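Local coordinates for Na-K-Cl cotransporter (PDB 3G40), which forms the cytoplasmic C-terminal domain of a prokaryotic cation-chloride cotransporter of the SLC12A family, which probably carries chloride together with cations across the membrane, at residues D38-P46 with I184-W192; G151-W161 with L242-S251. One frame throughout, in Å; residues are numbered along the deposited sequence.

Interaction 1 of 2, residues D38-P46 with I184-W192; sequences DFLRDITYP and IAYKLKSNW
With CG of Asn-191 beside its backbone N (chi1 -76°) and CG of Lys-187 turned the other way, anti to its N, two side chains one helical turn apart converge on carbonyls at and just past the C-terminal end of helix 30-44. Asn-191 ND2 spends both of its N-H groups in its own amide plane, one on Asp-42 O at 2.6 Å, the other, almost straight, on Tyr-45 O at 2.9 Å. The Lys-187 chain, bent at chi2 and chi3, brings NZ to Tyr-45 O from the opposite face of that carbonyl, also at 2.9 Å, and a water links NZ to Pro-46 O. The contact joins helices 30-44 and 179-192, whose local axes pass 8.8 Å apart at 109°, and thereby the two sequence-family halves of the domain. Trp-192 NE1 donates to Asp-42 OD2 (2.8 Å) in the indole plane but from above the carboxylate, the two planes being 86° apart. The other oxygen, OD1, takes Arg-41 NH2 in a salt bridge; Arg-41 also pairs with Glu-78. Alongside these polar bonds, Phe-39 CE1 lies 3.8 Å from Leu-188 CD1, and Ile-43 CG2 meets Ile-184 CD1 at 3.6 Å.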
loop_
_atom_site.group_PDB
_atom_site.type_symbol
_atom_site.label_atom_id
_atom_site.label_comp_id
_atom_site.label_asym_id
_atom_site.label_seq_id
_atom_site.Cartn_x
_atom_site.Cartn_y
_atom_site.Cartn_z
ATOM N N ASP A 38 -8.200 0.591 -1.411
ATOM C CA ASP A 38 -8.191 1.967 -0.905
ATOM C C ASP A 38 -8.030 2.983 -2.028
ATOM O O ASP A 38 -8.578 4.084 -1.981
ATOM C CB ASP A 38 -7.107 2.161 0.166
ATOM C CG ASP A 38 -7.510 1.591 1.515
ATOM O OD1 ASP A 38 -8.716 1.315 1.729
ATOM O OD2 ASP A 38 -6.621 1.425 2.375
ATOM N N PHE A 39 -7.252 2.605 -3.026
ATOM C CA PHE A 39 -6.986 3.467 -4.170
ATOM C C PHE A 39 -8.254 3.585 -5.019
ATOM O O PHE A 39 -8.618 4.675 -5.449
ATOM C CB PHE A 39 -5.816 2.900 -4.984
ATOM C CG PHE A 39 -5.375 3.782 -6.138
ATOM C CD1 PHE A 39 -5.023 5.111 -5.927
ATOM C CD2 PHE A 39 -5.296 3.270 -7.420
ATOM C CE1 PHE A 39 -4.615 5.917 -6.984
ATOM C CE2 PHE A 39 -4.887 4.056 -8.486
ATOM C CZ PHE A 39 -4.538 5.396 -8.264
ATOM N N LEU A 40 -8.941 2.465 -5.253
ATOM C CA LEU A 40 -10.209 2.518 -5.980
ATOM C C LEU A 40 -11.176 3.395 -5.195
ATOM O O LEU A 40 -11.917 4.189 -5.774
ATOM C CB LEU A 40 -10.802 1.096 -6.155
ATOM C CG LEU A 40 -10.002 0.195 -7.093
ATOM C CD1 LEU A 40 -10.430 -1.290 -7.012
ATOM C CD2 LEU A 40 -10.098 0.699 -8.521
ATOM N N ARG A 41 -11.178 3.248 -3.873
ATOM C CA ARG A 41 -12.033 4.090 -3.037
ATOM C C ARG A 41 -11.659 5.591 -3.167
ATOM O O ARG A 41 -12.534 6.464 -3.255
ATOM C CB ARG A 41 -11.936 3.650 -1.596
ATOM C CG ARG A 41 -12.832 4.402 -0.645
ATOM C CD ARG A 41 -12.243 4.300 0.736
ATOM N NE ARG A 41 -10.873 4.814 0.720
ATOM C CZ ARG A 41 -9.956 4.549 1.647
ATOM N NH1 ARG A 41 -10.264 3.764 2.675
ATOM N NH2 ARG A 41 -8.731 5.078 1.545
ATOM N N ASP A 42 -10.365 5.885 -3.158
ATOM C CA ASP A 42 -9.894 7.282 -3.263
ATOM C C ASP A 42 -10.281 7.905 -4.600
ATOM O O ASP A 42 -10.497 9.107 -4.689
ATOM C CB ASP A 42 -8.369 7.361 -3.077
ATOM C CG ASP A 42 -7.930 6.959 -1.683
ATOM O OD1 ASP A 42 -8.753 7.017 -0.739
ATOM O OD2 ASP A 42 -6.759 6.569 -1.531
ATOM N N ILE A 43 -10.391 7.082 -5.641
ATOM C CA ILE A 43 -10.804 7.583 -6.951
ATOM C C ILE A 43 -12.308 7.886 -6.991
ATOM O O ILE A 43 -12.746 8.814 -7.670
ATOM C CB ILE A 43 -10.442 6.584 -8.070
ATOM C CG1 ILE A 43 -8.927 6.558 -8.295
ATOM C CG2 ILE A 43 -11.182 6.916 -9.362
ATOM C CD1 ILE A 43 -8.458 5.374 -9.181
ATOM N N THR A 44 -13.089 7.120 -6.239
ATOM C CA THR A 44 -14.551 7.150 -6.362
ATOM C C THR A 44 -15.296 7.877 -5.232
ATOM O O THR A 44 -16.462 8.240 -5.391
ATOM C CB THR A 44 -15.126 5.704 -6.497
ATOM O OG1 THR A 44 -14.636 4.903 -5.417
ATOM C CG2 THR A 44 -14.690 5.071 -7.807
ATOM N N TYR A 45 -14.644 8.067 -4.090
ATOM C CA TYR A 45 -15.273 8.739 -2.952
ATOM C C TYR A 45 -15.413 10.255 -3.167
ATOM O O TYR A 45 -14.469 10.911 -3.619
ATOM C CB TYR A 45 -14.462 8.489 -1.678
ATOM C CG TYR A 45 -15.037 9.171 -0.468
ATOM C CD1 TYR A 45 -14.589 10.431 -0.068
ATOM C CD2 TYR A 45 -16.035 8.564 0.276
ATOM C CE1 TYR A 45 -15.140 11.061 1.038
ATOM C CE2 TYR A 45 -16.580 9.178 1.375
ATOM C CZ TYR A 45 -16.128 10.425 1.758
ATOM O OH TYR A 45 -16.698 11.012 2.863
ATOM N N PRO A 46 -16.591 10.820 -2.850
ATOM C CA PRO A 46 -17.796 10.143 -2.377
ATOM C C PRO A 46 -18.812 9.946 -3.502
ATOM O O PRO A 46 -18.791 10.685 -4.495
ATOM C CB PRO A 46 -18.389 11.148 -1.381
ATOM C CG PRO A 46 -17.740 12.483 -1.704
ATOM C CD PRO A 46 -16.778 12.280 -2.854
ATOM N N ILE A 184 -9.031 12.996 -12.365
ATOM C CA ILE A 184 -8.389 12.098 -11.427
ATOM C C ILE A 184 -7.359 12.839 -10.559
ATOM O O ILE A 184 -7.260 12.595 -9.355
ATOM C CB ILE A 184 -7.719 10.919 -12.157
ATOM C CG1 ILE A 184 -8.783 9.974 -12.749
ATOM C CG2 ILE A 184 -6.819 10.147 -11.203
ATOM C CD1 ILE A 184 -9.550 9.163 -11.719
ATOM N N ALA A 185 -6.603 13.757 -11.174
ATOM C CA ALA A 185 -5.646 14.571 -10.430
ATOM C C ALA A 185 -6.349 15.360 -9.327
ATOM O O ALA A 185 -5.922 15.366 -8.177
ATOM C CB ALA A 185 -4.882 15.535 -11.392
ATOM N N TYR A 186 -7.454 16.004 -9.679
ATOM C CA TYR A 186 -8.204 16.796 -8.713
ATOM C C TYR A 186 -8.831 15.930 -7.616
ATOM O O TYR A 186 -8.837 16.289 -6.435
ATOM C CB TYR A 186 -9.328 17.553 -9.420
ATOM C CG TYR A 186 -10.150 18.366 -8.456
ATOM C CD1 TYR A 186 -9.746 19.640 -8.079
ATOM C CD2 TYR A 186 -11.314 17.849 -7.894
ATOM C CE1 TYR A 186 -10.487 20.386 -7.180
ATOM C CE2 TYR A 186 -12.060 18.585 -6.995
ATOM C CZ TYR A 186 -11.644 19.853 -6.642
ATOM O OH TYR A 186 -12.387 20.591 -5.747
ATOM N N LYS A 187 -9.412 14.808 -8.022
ATOM C CA LYS A 187 -10.036 13.889 -7.061
ATOM C C LYS A 187 -9.012 13.365 -6.034
ATOM O O LYS A 187 -9.258 13.386 -4.819
ATOM C CB LYS A 187 -10.690 12.735 -7.831
ATOM C CG LYS A 187 -11.258 11.590 -6.960
ATOM C CD LYS A 187 -12.261 12.110 -5.945
ATOM C CE LYS A 187 -13.557 12.552 -6.602
ATOM N NZ LYS A 187 -14.537 13.042 -5.581
ATOM N N LEU A 188 -7.854 12.910 -6.512
ATOM C CA LEU A 188 -6.844 12.368 -5.613
ATOM C C LEU A 188 -6.187 13.478 -4.808
ATOM O O LEU A 188 -5.906 13.319 -3.621
ATOM C CB LEU A 188 -5.797 11.548 -6.380
ATOM C CG LEU A 188 -6.329 10.269 -7.012
ATOM C CD1 LEU A 188 -5.257 9.562 -7.816
ATOM C CD2 LEU A 188 -6.925 9.319 -5.927
ATOM N N LYS A 189 -5.974 14.629 -5.431
ATOM C CA LYS A 189 -5.488 15.759 -4.629
ATOM C C LYS A 189 -6.408 15.930 -3.428
ATOM O O LYS A 189 -5.966 16.097 -2.296
ATOM C CB LYS A 189 -5.475 17.057 -5.436
ATOM C CG LYS A 189 -5.137 18.301 -4.592
ATOM C CD LYS A 189 -5.247 19.582 -5.408
ATOM C CE LYS A 189 -5.360 20.811 -4.516
ATOM N NZ LYS A 189 -4.270 20.917 -3.505
ATOM N N SER A 190 -7.710 15.892 -3.688
ATOM C CA SER A 190 -8.669 16.190 -2.643
ATOM C C SER A 190 -8.766 15.046 -1.611
ATOM O O SER A 190 -8.742 15.287 -0.405
ATOM C CB SER A 190 -10.035 16.513 -3.279
ATOM O OG SER A 190 -11.095 16.275 -2.380
ATOM N N ASN A 191 -8.852 13.803 -2.076
ATOM C CA ASN A 191 -8.994 12.676 -1.149
ATOM C C ASN A 191 -7.715 12.334 -0.351
ATOM O O ASN A 191 -7.802 11.924 0.798
ATOM C CB ASN A 191 -9.567 11.450 -1.863
ATOM C CG ASN A 191 -11.059 11.585 -2.110
ATOM O OD1 ASN A 191 -11.725 12.373 -1.445
ATOM N ND2 ASN A 191 -11.581 10.843 -3.079
ATOM N N TRP A 192 -6.544 12.524 -0.957
ATOM C CA TRP A 192 -5.262 12.317 -0.264
ATOM C C TRP A 192 -4.815 13.549 0.519
ATOM O O TRP A 192 -3.915 13.458 1.369
ATOM C CB TRP A 192 -4.148 11.982 -1.263
ATOM C CG TRP A 192 -4.261 10.644 -1.916
ATOM C CD1 TRP A 192 -5.205 9.666 -1.669
ATOM C CD2 TRP A 192 -3.379 10.110 -2.910
ATOM N NE1 TRP A 192 -4.960 8.567 -2.466
ATOM C CE2 TRP A 192 -3.845 8.811 -3.230
ATOM C CE3 TRP A 192 -2.244 10.602 -3.560
ATOM C CZ2 TRP A 192 -3.216 8.008 -4.180
ATOM C CZ3 TRP A 192 -1.620 9.807 -4.510
ATOM C CH2 TRP A 192 -2.105 8.514 -4.804
HETATM O O HOH W 1 -16.827 11.844 -6.361
#

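Interaction 2 of 2, residues G151-W161 with L242-S251; sequences GLGRQNLINLW and LPFASLHIFS
Ser-246 OG is gripped by two backbone amides of the other segment, Asn-156 N at 3.0 Å and Leu-157 N at 3.1 Å, and a water ties it to Arg-154 N as well. The hydroxyl gets there because OG sits beside its own backbone N (chi1 -53°), facing the chain that follows the type II' turn from Leu-152 to Gln-155. The side chain of Arg-154 leads off to Glu-78 of the second subunit, with which it forms a salt bridge. Beyond Ser-246 the backbones run in register: Leu-247 N donates to Leu-157 O, Asn-159 N to Leu-247 O, Ile-249 N to Asn-159 O at 2.8 Å and nearly straight, and Trp-161 N to Ile-249 O. On the sheet face carrying Ile-158 and Leu-160, Ile-249 spans both neighbours, its CD1 against Ile-158 CG2 and its CG2 against Leu-160 CD2. The Trp-161 side chain meets several residues of 242-251. Its five-membered ring lies over the Phe-250 ring as an offset stack, centroids 4.2 Å apart and planes at 9°. At the indole edge Trp-161 NE1 donates to His-248 ND1 at 3.0 Å in a nearly straight bond, which fixes ND1 as acceptor, while Pro-243 CD touches the six-membered rim at Trp-161 CH2 (3.7 Å). A leucine in place of Trp-161 would probably leave His-248 ND1 without this donor and Phe-250 without its stacking partner. The staggered N-H to O ladder, with local strand directions 16° apart, identifies strands 157-161 and 247-251 as parallel neighbours in the twisted mixed sheet of this alpha/beta domain.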
loop_
_atom_site.group_PDB
_atom_site.type_symbol
_atom_site.label_atom_id
_atom_site.label_comp_id
_atom_site.label_asym_id
_atom_site.label_seq_id
_atom_site.Cartn_x
_atom_site.Cartn_y
_atom_site.Cartn_z
ATOM N N GLY A 151 4.891 1.332 -4.103
ATOM C CA GLY A 151 3.438 1.422 -4.080
ATOM C C GLY A 151 3.045 2.879 -4.284
ATOM O O GLY A 151 3.602 3.552 -5.154
ATOM N N LEU A 152 2.105 3.382 -3.483
ATOM C CA LEU A 152 1.692 4.779 -3.607
ATOM C C LEU A 152 2.445 5.641 -2.610
ATOM O O LEU A 152 2.134 6.822 -2.435
ATOM C CB LEU A 152 0.176 4.924 -3.417
ATOM C CG LEU A 152 -0.646 4.233 -4.509
ATOM C CD1 LEU A 152 -2.113 4.121 -4.132
ATOM C CD2 LEU A 152 -0.481 4.975 -5.834
ATOM N N GLY A 153 3.438 5.050 -1.953
ATOM C CA GLY A 153 4.355 5.819 -1.119
ATOM C C GLY A 153 3.613 6.576 -0.038
ATOM O O GLY A 153 2.726 6.024 0.627
ATOM N N ARG A 154 3.938 7.853 0.121
ATOM C CA ARG A 154 3.297 8.657 1.154
ATOM C C ARG A 154 1.977 9.285 0.692
ATOM O O ARG A 154 1.331 9.973 1.467
ATOM C CB ARG A 154 4.257 9.744 1.673
ATOM C CG ARG A 154 5.466 9.199 2.441
ATOM C CD ARG A 154 6.460 10.332 2.807
ATOM N NE ARG A 154 5.876 11.317 3.716
ATOM C CZ ARG A 154 6.342 12.556 3.874
ATOM N NH1 ARG A 154 7.396 12.976 3.183
ATOM N NH2 ARG A 154 5.756 13.379 4.723
ATOM N N GLN A 155 1.594 9.063 -0.565
ATOM C CA GLN A 155 0.386 9.685 -1.133
ATOM C C GLN A 155 0.325 11.182 -0.819
ATOM O O GLN A 155 -0.725 11.705 -0.447
ATOM C CB GLN A 155 -0.886 8.977 -0.616
ATOM C CG GLN A 155 -0.827 7.492 -0.834
ATOM C CD GLN A 155 -2.138 6.732 -0.509
ATOM O OE1 GLN A 155 -3.134 7.307 -0.076
ATOM N NE2 GLN A 155 -2.111 5.432 -0.711
ATOM N N ASN A 156 1.448 11.871 -0.972
ATOM C CA ASN A 156 1.487 13.288 -0.622
ATOM C C ASN A 156 1.868 14.200 -1.788
ATOM O O ASN A 156 1.788 15.429 -1.681
ATOM C CB ASN A 156 2.404 13.530 0.583
ATOM C CG ASN A 156 3.867 13.303 0.266
ATOM O OD1 ASN A 156 4.206 12.557 -0.646
ATOM N ND2 ASN A 156 4.749 13.949 1.027
ATOM N N LEU A 157 2.280 13.607 -2.901
ATOM C CA LEU A 157 2.665 14.403 -4.066
ATOM C C LEU A 157 2.115 13.764 -5.326
ATOM O O LEU A 157 2.315 12.580 -5.562
ATOM C CB LEU A 157 4.207 14.542 -4.171
ATOM C CG LEU A 157 4.915 15.216 -2.985
ATOM C CD1 LEU A 157 6.420 14.950 -3.001
ATOM C CD2 LEU A 157 4.615 16.713 -2.970
ATOM N N ILE A 158 1.421 14.558 -6.132
ATOM C CA ILE A 158 0.853 14.099 -7.392
ATOM C C ILE A 158 1.376 14.999 -8.506
ATOM O O ILE A 158 1.329 16.221 -8.373
ATOM C CB ILE A 158 -0.701 14.184 -7.377
ATOM C CG1 ILE A 158 -1.278 13.350 -6.222
ATOM C CG2 ILE A 158 -1.284 13.701 -8.697
ATOM C CD1 ILE A 158 -2.746 13.642 -5.915
ATOM N N ASN A 159 1.871 14.403 -9.589
ATOM C CA ASN A 159 2.198 15.155 -10.802
ATOM C C ASN A 159 1.188 14.813 -11.889
ATOM O O ASN A 159 0.952 13.638 -12.164
ATOM C CB ASN A 159 3.588 14.800 -11.339
ATOM C CG ASN A 159 4.719 15.359 -10.492
ATOM O OD1 ASN A 159 4.522 16.255 -9.670
ATOM N ND2 ASN A 159 5.913 14.827 -10.697
ATOM N N LEU A 160 0.593 15.828 -12.507
ATOM C CA LEU A 160 -0.229 15.606 -13.699
ATOM C C LEU A 160 0.614 16.043 -14.898
ATOM O O LEU A 160 0.966 17.221 -15.016
ATOM C CB LEU A 160 -1.493 16.463 -13.633
ATOM C CG LEU A 160 -2.827 16.119 -14.283
ATOM C CD1 LEU A 160 -3.330 17.402 -14.900
ATOM C CD2 LEU A 160 -2.837 14.914 -15.291
ATOM N N TRP A 161 0.943 15.095 -15.770
ATOM C CA TRP A 161 1.732 15.365 -16.960
ATOM C C TRP A 161 0.838 15.746 -18.121
ATOM O O TRP A 161 -0.003 14.965 -18.559
ATOM C CB TRP A 161 2.580 14.144 -17.328
ATOM C CG TRP A 161 3.661 13.900 -16.353
ATOM C CD1 TRP A 161 3.577 13.183 -15.196
ATOM C CD2 TRP A 161 4.997 14.421 -16.410
ATOM N NE1 TRP A 161 4.786 13.203 -14.540
ATOM C CE2 TRP A 161 5.673 13.957 -15.266
ATOM C CE3 TRP A 161 5.688 15.220 -17.328
ATOM C CZ2 TRP A 161 7.012 14.265 -15.013
ATOM C CZ3 TRP A 161 7.018 15.525 -17.076
ATOM C CH2 TRP A 161 7.663 15.051 -15.931
ATOM N N LEU A 242 12.618 11.727 -13.511
ATOM C CA LEU A 242 11.414 12.550 -13.430
ATOM C C LEU A 242 11.389 13.333 -12.118
ATOM O O LEU A 242 11.962 12.897 -11.124
ATOM C CB LEU A 242 10.161 11.672 -13.527
ATOM C CG LEU A 242 10.006 10.798 -14.772
ATOM C CD1 LEU A 242 8.645 10.124 -14.773
ATOM C CD2 LEU A 242 10.193 11.631 -16.033
ATOM N N PRO A 243 10.738 14.504 -12.115
ATOM C CA PRO A 243 10.549 15.205 -10.845
ATOM C C PRO A 243 9.710 14.310 -9.942
ATOM O O PRO A 243 8.730 13.715 -10.417
ATOM C CB PRO A 243 9.739 16.443 -11.236
ATOM C CG PRO A 243 9.979 16.619 -12.690
ATOM C CD PRO A 243 10.187 15.252 -13.256
ATOM N N PHE A 244 10.073 14.216 -8.667
ATOM C CA PHE A 244 9.490 13.185 -7.804
ATOM C C PHE A 244 8.004 13.388 -7.470
ATOM O O PHE A 244 7.567 14.510 -7.210
ATOM C CB PHE A 244 10.270 13.028 -6.503
ATOM C CG PHE A 244 9.676 11.978 -5.602
ATOM C CD1 PHE A 244 9.962 10.639 -5.806
ATOM C CD2 PHE A 244 8.779 12.326 -4.599
ATOM C CE1 PHE A 244 9.391 9.656 -4.999
ATOM C CE2 PHE A 244 8.202 11.349 -3.793
ATOM C CZ PHE A 244 8.515 10.015 -3.993
ATOM N N ALA A 245 7.236 12.298 -7.473
ATOM C CA ALA A 245 5.849 12.314 -6.974
ATOM C C ALA A 245 5.454 10.940 -6.411
ATOM O O ALA A 245 6.038 9.938 -6.785
ATOM C CB ALA A 245 4.869 12.710 -8.072
ATOM N N SER A 246 4.459 10.904 -5.523
ATOM C CA SER A 246 3.866 9.633 -5.067
ATOM C C SER A 246 3.186 8.948 -6.233
ATOM O O SER A 246 3.194 7.710 -6.368
ATOM C CB SER A 246 2.822 9.897 -3.976
ATOM O OG SER A 246 3.367 10.681 -2.909
ATOM N N LEU A 247 2.579 9.759 -7.080
ATOM C CA LEU A 247 1.848 9.250 -8.227
ATOM C C LEU A 247 1.979 10.215 -9.385
ATOM O O LEU A 247 1.707 11.415 -9.240
ATOM C CB LEU A 247 0.364 9.095 -7.894
ATOM C CG LEU A 247 -0.534 8.632 -9.062
ATOM C CD1 LEU A 247 -0.290 7.163 -9.433
ATOM C CD2 LEU A 247 -2.018 8.846 -8.743
ATOM N N HIS A 248 2.385 9.676 -10.528
ATOM C CA HIS A 248 2.401 10.422 -11.782
ATOM C C HIS A 248 1.162 10.047 -12.595
ATOM O O HIS A 248 0.915 8.864 -12.843
ATOM C CB HIS A 248 3.637 10.043 -12.584
ATOM C CG HIS A 248 4.922 10.389 -11.904
ATOM N ND1 HIS A 248 5.563 11.594 -12.102
ATOM C CD2 HIS A 248 5.687 9.696 -11.029
ATOM C CE1 HIS A 248 6.667 11.625 -11.379
ATOM N NE2 HIS A 248 6.770 10.483 -10.721
ATOM N N ILE A 249 0.386 11.053 -12.992
ATOM C CA ILE A 249 -0.764 10.858 -13.878
ATOM C C ILE A 249 -0.403 11.314 -15.284
ATOM O O ILE A 249 0.051 12.453 -15.481
ATOM C CB ILE A 249 -1.991 11.655 -13.371
ATOM C CG1 ILE A 249 -2.331 11.231 -11.930
ATOM C CG2 ILE A 249 -3.191 11.482 -14.322
ATOM C CD1 ILE A 249 -3.312 12.135 -11.241
ATOM N N PHE A 250 -0.557 10.413 -16.252
ATOM C CA PHE A 250 -0.322 10.716 -17.661
ATOM C C PHE A 250 -1.615 10.520 -18.438
ATOM O O PHE A 250 -2.540 9.863 -17.960
ATOM C CB PHE A 250 0.731 9.768 -18.246
ATOM C CG PHE A 250 2.098 9.915 -17.632
ATOM C CD1 PHE A 250 2.465 9.155 -16.530
ATOM C CD2 PHE A 250 3.020 10.798 -18.169
ATOM C CE1 PHE A 250 3.731 9.289 -15.963
ATOM C CE2 PHE A 250 4.294 10.938 -17.603
ATOM C CZ PHE A 250 4.639 10.185 -16.500
ATOM N N SER A 251 -1.682 11.074 -19.642
ATOM C CA SER A 251 -2.725 10.668 -20.574
ATOM C C SER A 251 -2.310 9.351 -21.223
ATOM O O SER A 251 -1.118 9.097 -21.406
ATOM C CB SER A 251 -2.958 11.754 -21.623
ATOM O OG SER A 251 -3.560 12.873 -21.004
HETATM O O HOH W 2 4.861 5.921 -5.189
HETATM O O HOH W 3 5.466 9.070 -1.798
HETATM O O HOH W 4 5.263 16.185 -7.199
HETATM O O HOH W 5 -2.651 14.892 -19.486
HETATM O O HOH W 6 0.421 12.855 -20.294
#

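In the fold
From the N terminus the chain runs through strand 22-27 into helix 30-44, whose end carries 38-46, then through strands 49-54, 81-86, 112-116 and 140-145 with their helices to 151-161. Helix 179-192 follows strand 157-161 and supplies 184-192, closing the loop of interaction 1 across 137 intervening residues. The chain continues through strands 195-201 and 228-232 to 242-251, which closes interaction 2 over 80 residues. The segments alternate, so the two loops cross rather than nest. Their centres are 13 Å apart, and helix 179-192 joins them: it meets helix 30-44 in interaction 1 and lies on the strand pair of interaction 2, with Leu-188 against Leu-247 and Ala-185 against Ile-249.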